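PDB 2FOK: FOKI restriction endonuclease from Planomicrobium okeanokoites, which recognises a specific DNA sequence and hydrolyses the DNA a fixed distance away, through a separate metal-dependent cleavage domain. Local coordinates for residues Tyr122-Asp127 / Tyr292-Ala297; Arg310-Glu315 / Lys333-Asp338. All blocks are in the same frame, centred on the assembly; numbering follows the deposited sequence.

Contact 1: Tyr122-Asp127 / Tyr292-Ala297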
loop_
_atom_site.group_PDB
_atom_site.type_symbol
_atom_site.label_atom_id
_atom_site.label_comp_id
_atom_site.label_asym_id
_atom_site.label_seq_id
_atom_site.Cartn_x
_atom_site.Cartn_y
_atom_site.Cartn_z
ATOM N N TYR A 122 -16.189 -2.784 -17.029
ATOM C CA TYR A 122 -16.199 -1.321 -17.129
ATOM C C TYR A 122 -15.945 -0.869 -18.561
ATOM O O TYR A 122 -15.000 -1.321 -19.204
ATOM C CB TYR A 122 -15.109 -0.732 -16.217
ATOM C CG TYR A 122 -14.979 0.782 -16.260
ATOM C CD1 TYR A 122 -16.024 1.595 -15.832
ATOM C CD2 TYR A 122 -13.811 1.400 -16.725
ATOM C CE1 TYR A 122 -15.923 2.986 -15.857
ATOM C CE2 TYR A 122 -13.693 2.805 -16.759
ATOM C CZ TYR A 122 -14.758 3.588 -16.318
ATOM O OH TYR A 122 -14.675 4.970 -16.304
ATOM N N ILE A 123 -16.785 0.038 -19.050
ATOM C CA ILE A 123 -16.649 0.567 -20.400
ATOM C C ILE A 123 -16.075 1.970 -20.322
ATOM O O ILE A 123 -16.806 2.934 -20.080
ATOM C CB ILE A 123 -18.011 0.633 -21.130
ATOM C CG1 ILE A 123 -18.516 -0.780 -21.402
ATOM C CG2 ILE A 123 -17.865 1.385 -22.453
ATOM C CD1 ILE A 123 -19.533 -1.257 -20.404
ATOM N N ASN A 124 -14.767 2.077 -20.529
ATOM C CA ASN A 124 -14.077 3.365 -20.484
ATOM C C ASN A 124 -14.752 4.363 -21.412
ATOM O O ASN A 124 -15.358 3.968 -22.401
ATOM C CB ASN A 124 -12.616 3.198 -20.916
ATOM C CG ASN A 124 -11.700 2.852 -19.765
ATOM O OD1 ASN A 124 -11.141 3.734 -19.119
ATOM N ND2 ASN A 124 -11.539 1.562 -19.502
ATOM N N LYS A 125 -14.655 5.650 -21.093
ATOM C CA LYS A 125 -15.234 6.694 -21.946
ATOM C C LYS A 125 -16.732 6.861 -21.774
ATOM O O LYS A 125 -17.287 7.920 -22.065
ATOM C CB LYS A 125 -14.912 6.410 -23.424
ATOM N N SER A 126 -17.380 5.803 -21.314
ATOM C CA SER A 126 -18.815 5.810 -21.077
ATOM C C SER A 126 -19.004 5.837 -19.558
ATOM O O SER A 126 -20.111 6.078 -19.054
ATOM C CB SER A 126 -19.438 4.547 -21.674
ATOM O OG SER A 126 -20.845 4.581 -21.586
ATOM N N ASP A 127 -17.903 5.585 -18.843
ATOM C CA ASP A 127 -17.890 5.575 -17.381
ATOM C C ASP A 127 -19.022 4.694 -16.881
ATOM O O ASP A 127 -19.674 5.015 -15.887
ATOM C CB ASP A 127 -18.075 7.003 -16.853
ATOM C CG ASP A 127 -17.471 7.207 -15.480
ATOM O OD1 ASP A 127 -16.571 6.429 -15.091
ATOM O OD2 ASP A 127 -17.905 8.159 -14.789
ATOM N N TYR A 292 -6.208 -4.346 -15.810
ATOM C CA TYR A 292 -6.720 -3.098 -16.345
ATOM C C TYR A 292 -5.827 -1.942 -15.923
ATOM O O TYR A 292 -5.265 -1.939 -14.835
ATOM C CB TYR A 292 -8.164 -2.852 -15.869
ATOM C CG TYR A 292 -8.566 -3.720 -14.698
ATOM C CD1 TYR A 292 -9.045 -5.016 -14.900
ATOM C CD2 TYR A 292 -8.366 -3.286 -13.385
ATOM C CE1 TYR A 292 -9.304 -5.864 -13.826
ATOM C CE2 TYR A 292 -8.623 -4.129 -12.301
ATOM C CZ TYR A 292 -9.086 -5.416 -12.529
ATOM O OH TYR A 292 -9.324 -6.260 -11.462
ATOM N N TRP A 293 -5.701 -0.978 -16.829
ATOM C CA TRP A 293 -4.920 0.236 -16.661
ATOM C C TRP A 293 -5.111 0.875 -15.284
ATOM O O TRP A 293 -4.173 1.434 -14.719
ATOM C CB TRP A 293 -5.351 1.213 -17.756
ATOM C CG TRP A 293 -4.589 2.488 -17.837
ATOM C CD1 TRP A 293 -3.364 2.678 -18.412
ATOM C CD2 TRP A 293 -5.036 3.772 -17.408
ATOM N NE1 TRP A 293 -3.024 4.005 -18.373
ATOM C CE2 TRP A 293 -4.034 4.701 -17.762
ATOM C CE3 TRP A 293 -6.193 4.233 -16.758
ATOM C CZ2 TRP A 293 -4.148 6.070 -17.489
ATOM C CZ3 TRP A 293 -6.311 5.598 -16.486
ATOM C CH2 TRP A 293 -5.291 6.500 -16.853
ATOM N N GLU A 294 -6.327 0.785 -14.754
ATOM C CA GLU A 294 -6.662 1.376 -13.453
ATOM C C GLU A 294 -6.124 0.627 -12.248
ATOM O O GLU A 294 -6.323 1.058 -11.118
ATOM C CB GLU A 294 -8.179 1.499 -13.300
ATOM C CG GLU A 294 -8.802 2.623 -14.083
ATOM C CD GLU A 294 -9.223 2.193 -15.473
ATOM O OE1 GLU A 294 -8.785 1.114 -15.933
ATOM O OE2 GLU A 294 -9.996 2.939 -16.109
ATOM N N MET A 295 -5.455 -0.497 -12.469
ATOM C CA MET A 295 -4.935 -1.260 -11.345
ATOM C C MET A 295 -3.421 -1.159 -11.219
ATOM O O MET A 295 -2.845 -1.602 -10.222
ATOM C CB MET A 295 -5.357 -2.734 -11.462
ATOM C CG MET A 295 -4.554 -3.587 -12.445
ATOM S SD MET A 295 -4.698 -5.371 -12.072
ATOM C CE MET A 295 -2.981 -5.845 -11.971
ATOM N N LEU A 296 -2.788 -0.547 -12.213
ATOM C CA LEU A 296 -1.336 -0.422 -12.243
ATOM C C LEU A 296 -0.769 0.724 -11.402
ATOM O O LEU A 296 0.428 0.977 -11.433
ATOM C CB LEU A 296 -0.866 -0.305 -13.705
ATOM C CG LEU A 296 -1.519 -1.292 -14.694
ATOM C CD1 LEU A 296 -0.994 -1.067 -16.113
ATOM C CD2 LEU A 296 -1.224 -2.715 -14.263
ATOM N N ALA A 297 -1.627 1.404 -10.647
ATOM C CA ALA A 297 -1.213 2.506 -9.777
ATOM C C ALA A 297 -2.437 3.062 -9.073
ATOM O O ALA A 297 -3.469 3.267 -9.712
ATOM C CB ALA A 297 -0.515 3.619 -10.587
#
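The hydroxyl of Tyr122, whose ring is met by the carboxylate of Glu294, donates to OD1 of Asp127 in a bond of 2.7 Å from OH to OD1. The hydroxyl comes from the anti side of the carboxylate, 20° out of its plane, while OD2 of the same aspartate makes a salt bridge with Arg6. This bond fixes the outer end of the phenol, and the backbone N of Asn124 lies 3.9 Å above one face of the ring, offset toward the rim. The ring runs past the loop 292-297, a course set by chi1 of 178° that carries CG opposite the backbone N, and brings its CE2 side to Glu294. The carboxylate meets it there obliquely, OE2 of Glu294 standing 3.8 Å from CE2 of Tyr122, and its plane is nearly perpendicular to the ring.

Residues 122-127 lead out of strand 120-123 through a type II turn, closed by Ser126 N on Ile123 O, and into strand 128-131. The hairpin belongs to the first recognition subdomain and is consistent with the wing of a winged-helix fold. Its partner, the loop joining helices 269-279 and 303-319, makes a tight turn of its own, with Met295 N bonded to Tyr292 O at 2.8 Å.

A sharp bend at chi2 folds the Glu294 chain so that its carboxyl carbon CD sits in the plane of the Trp293 indole, beyond the ring edge and 3.9 Å from CE3 of Trp293. The Asn124 side chain comes from the opposite direction, its amide plane tilted 33° from the carboxylate; the modelled OD1 is 3.3 Å from Glu294 OE2, but the amide orientation is doubtful. Glu294 also touches Arg307 of helix 303-319, which makes a cation-pi contact with Trp293.

Contact 2: Arg310-Glu315 / Lys333-Asp338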
loop_
_atom_site.group_PDB
_atom_site.type_symbol
_atom_site.label_atom_id
_atom_site.label_comp_id
_atom_site.label_asym_id
_atom_site.label_seq_id
_atom_site.Cartn_x
_atom_site.Cartn_y
_atom_site.Cartn_z
ATOM N N ARG A 310 3.501 1.557 -17.267
ATOM C CA ARG A 310 3.468 0.154 -16.879
ATOM C C ARG A 310 2.589 -0.649 -17.842
ATOM O O ARG A 310 2.858 -1.814 -18.095
ATOM C CB ARG A 310 2.968 0.016 -15.441
ATOM C CG ARG A 310 4.048 0.351 -14.415
ATOM C CD ARG A 310 3.480 0.618 -13.020
ATOM N NE ARG A 310 4.529 1.076 -12.116
ATOM C CZ ARG A 310 4.316 1.665 -10.947
ATOM N NH1 ARG A 310 3.083 1.877 -10.518
ATOM N NH2 ARG A 310 5.343 2.080 -10.217
ATOM N N ALA A 311 1.555 -0.016 -18.392
ATOM C CA ALA A 311 0.649 -0.688 -19.328
ATOM C C ALA A 311 1.374 -1.053 -20.617
ATOM O O ALA A 311 1.228 -2.160 -21.140
ATOM C CB ALA A 311 -0.542 0.212 -19.646
ATOM N N LEU A 312 2.150 -0.103 -21.123
ATOM C CA LEU A 312 2.915 -0.297 -22.335
ATOM C C LEU A 312 4.054 -1.309 -22.164
ATOM O O LEU A 312 4.475 -1.935 -23.133
ATOM C CB LEU A 312 3.463 1.047 -22.807
ATOM C CG LEU A 312 2.359 1.973 -23.311
ATOM C CD1 LEU A 312 2.920 3.339 -23.645
ATOM C CD2 LEU A 312 1.703 1.319 -24.526
ATOM N N ILE A 313 4.572 -1.467 -20.949
ATOM C CA ILE A 313 5.627 -2.446 -20.757
ATOM C C ILE A 313 4.994 -3.834 -20.769
ATOM O O ILE A 313 5.575 -4.790 -21.275
ATOM C CB ILE A 313 6.396 -2.250 -19.427
ATOM C CG1 ILE A 313 7.029 -0.857 -19.364
ATOM C CG2 ILE A 313 7.508 -3.267 -19.339
ATOM C CD1 ILE A 313 7.380 -0.402 -17.937
ATOM N N LEU A 314 3.802 -3.946 -20.199
ATOM C CA LEU A 314 3.088 -5.216 -20.182
ATOM C C LEU A 314 2.885 -5.667 -21.634
ATOM O O LEU A 314 3.156 -6.815 -21.983
ATOM C CB LEU A 314 1.717 -5.042 -19.520
ATOM C CG LEU A 314 1.253 -6.002 -18.418
ATOM C CD1 LEU A 314 -0.234 -5.797 -18.172
ATOM C CD2 LEU A 314 1.544 -7.437 -18.790
ATOM N N GLU A 315 2.409 -4.745 -22.468
ATOM C CA GLU A 315 2.135 -5.011 -23.876
ATOM C C GLU A 315 3.337 -5.532 -24.633
ATOM O O GLU A 315 3.229 -6.498 -25.395
ATOM C CB GLU A 315 1.653 -3.743 -24.566
ATOM C CG GLU A 315 0.194 -3.425 -24.340
ATOM C CD GLU A 315 -0.276 -2.299 -25.232
ATOM O OE1 GLU A 315 0.530 -1.852 -26.078
ATOM O OE2 GLU A 315 -1.440 -1.866 -25.087
ATOM N N LYS A 333 10.767 3.537 -25.887
ATOM C CA LYS A 333 11.124 4.841 -26.441
ATOM C C LYS A 333 10.377 5.129 -27.752
ATOM O O LYS A 333 9.930 6.248 -27.987
ATOM C CB LYS A 333 12.636 4.914 -26.667
ATOM C CG LYS A 333 13.289 6.182 -26.141
ATOM C CD LYS A 333 14.294 6.739 -27.152
ATOM C CE LYS A 333 14.863 8.081 -26.694
ATOM N NZ LYS A 333 16.201 8.327 -27.298
ATOM N N LYS A 334 10.239 4.117 -28.598
ATOM C CA LYS A 334 9.541 4.296 -29.860
ATOM C C LYS A 334 8.145 4.864 -29.621
ATOM O O LYS A 334 7.642 5.642 -30.431
ATOM C CB LYS A 334 9.429 2.963 -30.605
ATOM C CG LYS A 334 9.785 3.046 -32.087
ATOM C CD LYS A 334 8.703 2.414 -32.971
ATOM C CE LYS A 334 9.305 1.409 -33.961
ATOM N NZ LYS A 334 8.345 0.346 -34.407
ATOM N N LEU A 335 7.527 4.476 -28.507
ATOM C CA LEU A 335 6.186 4.938 -28.173
ATOM C C LEU A 335 6.155 6.328 -27.555
ATOM O O LEU A 335 5.095 6.826 -27.196
ATOM C CB LEU A 335 5.512 3.947 -27.230
ATOM C CG LEU A 335 5.622 2.488 -27.675
ATOM C CD1 LEU A 335 5.069 1.571 -26.587
ATOM C CD2 LEU A 335 4.865 2.298 -28.985
ATOM N N GLY A 336 7.315 6.952 -27.427
ATOM C CA GLY A 336 7.363 8.283 -26.853
ATOM C C GLY A 336 7.516 8.305 -25.348
ATOM O O GLY A 336 7.112 9.264 -24.698
ATOM N N PHE A 337 8.090 7.247 -24.785
ATOM C CA PHE A 337 8.289 7.174 -23.343
ATOM C C PHE A 337 9.764 6.958 -23.038
ATOM O O PHE A 337 10.240 5.829 -22.976
ATOM C CB PHE A 337 7.458 6.038 -22.746
ATOM C CG PHE A 337 6.082 6.464 -22.285
ATOM C CD1 PHE A 337 5.068 6.707 -23.208
ATOM C CD2 PHE A 337 5.802 6.623 -20.927
ATOM C CE1 PHE A 337 3.797 7.101 -22.785
ATOM C CE2 PHE A 337 4.536 7.017 -20.498
ATOM C CZ PHE A 337 3.532 7.256 -21.432
ATOM N N ASP A 338 10.480 8.061 -22.860
ATOM C CA ASP A 338 11.906 8.051 -22.557
ATOM C C ASP A 338 12.179 7.662 -21.109
ATOM O O ASP A 338 12.213 8.516 -20.217
ATOM C CB ASP A 338 12.493 9.432 -22.820
ATOM C CG ASP A 338 13.676 9.386 -23.745
ATOM O OD1 ASP A 338 14.595 8.579 -23.488
ATOM O OD2 ASP A 338 13.685 10.154 -24.731
#
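Helix 303-319 passes the C-terminal end of helix 325-334, bringing the CA atoms of Leu312 and Leu335 to 8.5 Å, and the chain then leaves the second helix through a Schellman motif at Gly336. The positive phi of that glycine (89°) turns the chain out of the helix, and Gly336 N closes the last turn on Lys333 O at 2.8 Å. As a result Leu335 and Phe337, before and after the glycine, both point toward the first helix and take hold of one side chain, Leu312.

The two leucines reach for each other tip to tip. CD1 of Leu335 nestles on the tripod formed by CB, CD1 and CD2 of Leu312, at 4.0 Å from Leu312 CD2 and 4.1 Å from Leu312 CB. In Leu312, chi1 of -69° sets CG beside the backbone N, and CD1, the extended branch (chi2 175°), meets both partners: besides touching Leu335 CD1, it approaches the CD1-CE1 bond of the Phe337 ring obliquely, Leu312 CD1 lying 4.0 Å from Phe337 CE1. The Leu312 and Phe337 side chains cross at about a right angle. Across the capping turn the carbonyl O of Leu335 lies at the edge of the Phe337 ring, in its plane. Across the two segments the contact is apolar, with a buried leucine on the helix and a more exposed leucine at its outer side.

Both segments belong to the D3 domain, grouped with helix-turn-helix families, in which the turn after helix 325-334 leads on to helix 341-352. Leu332 of helix 325-334 touches both Leu312 and Phe337; Phe337 further packs on Tyr305 and Thr308 of helix 303-319, and Ile313 bridges from that helix to Ile328 and, on helix 341-352, Asp347.

Helix 303-319 ties the two contacts together, although their centres lie 18 Å apart. The loop 292-297, which meets the hairpin in contact 1, is also seated on the segment 310-315 of contact 2: NH1 of Arg310 approaches the carbonyl O of Leu296 at 2.9 Å, a probable hydrogen bond, and CB of Ala311 rests 3.9 Å from CD1 of Trp293. Thus a chain of contacts runs from the first recognition subdomain through the loop into the helical core of D3. Both contacts join parts of the recognition portion of the enzyme; DNA hydrolysis is assigned to the PD-(D/E)XK cleavage domain that follows later in the chain.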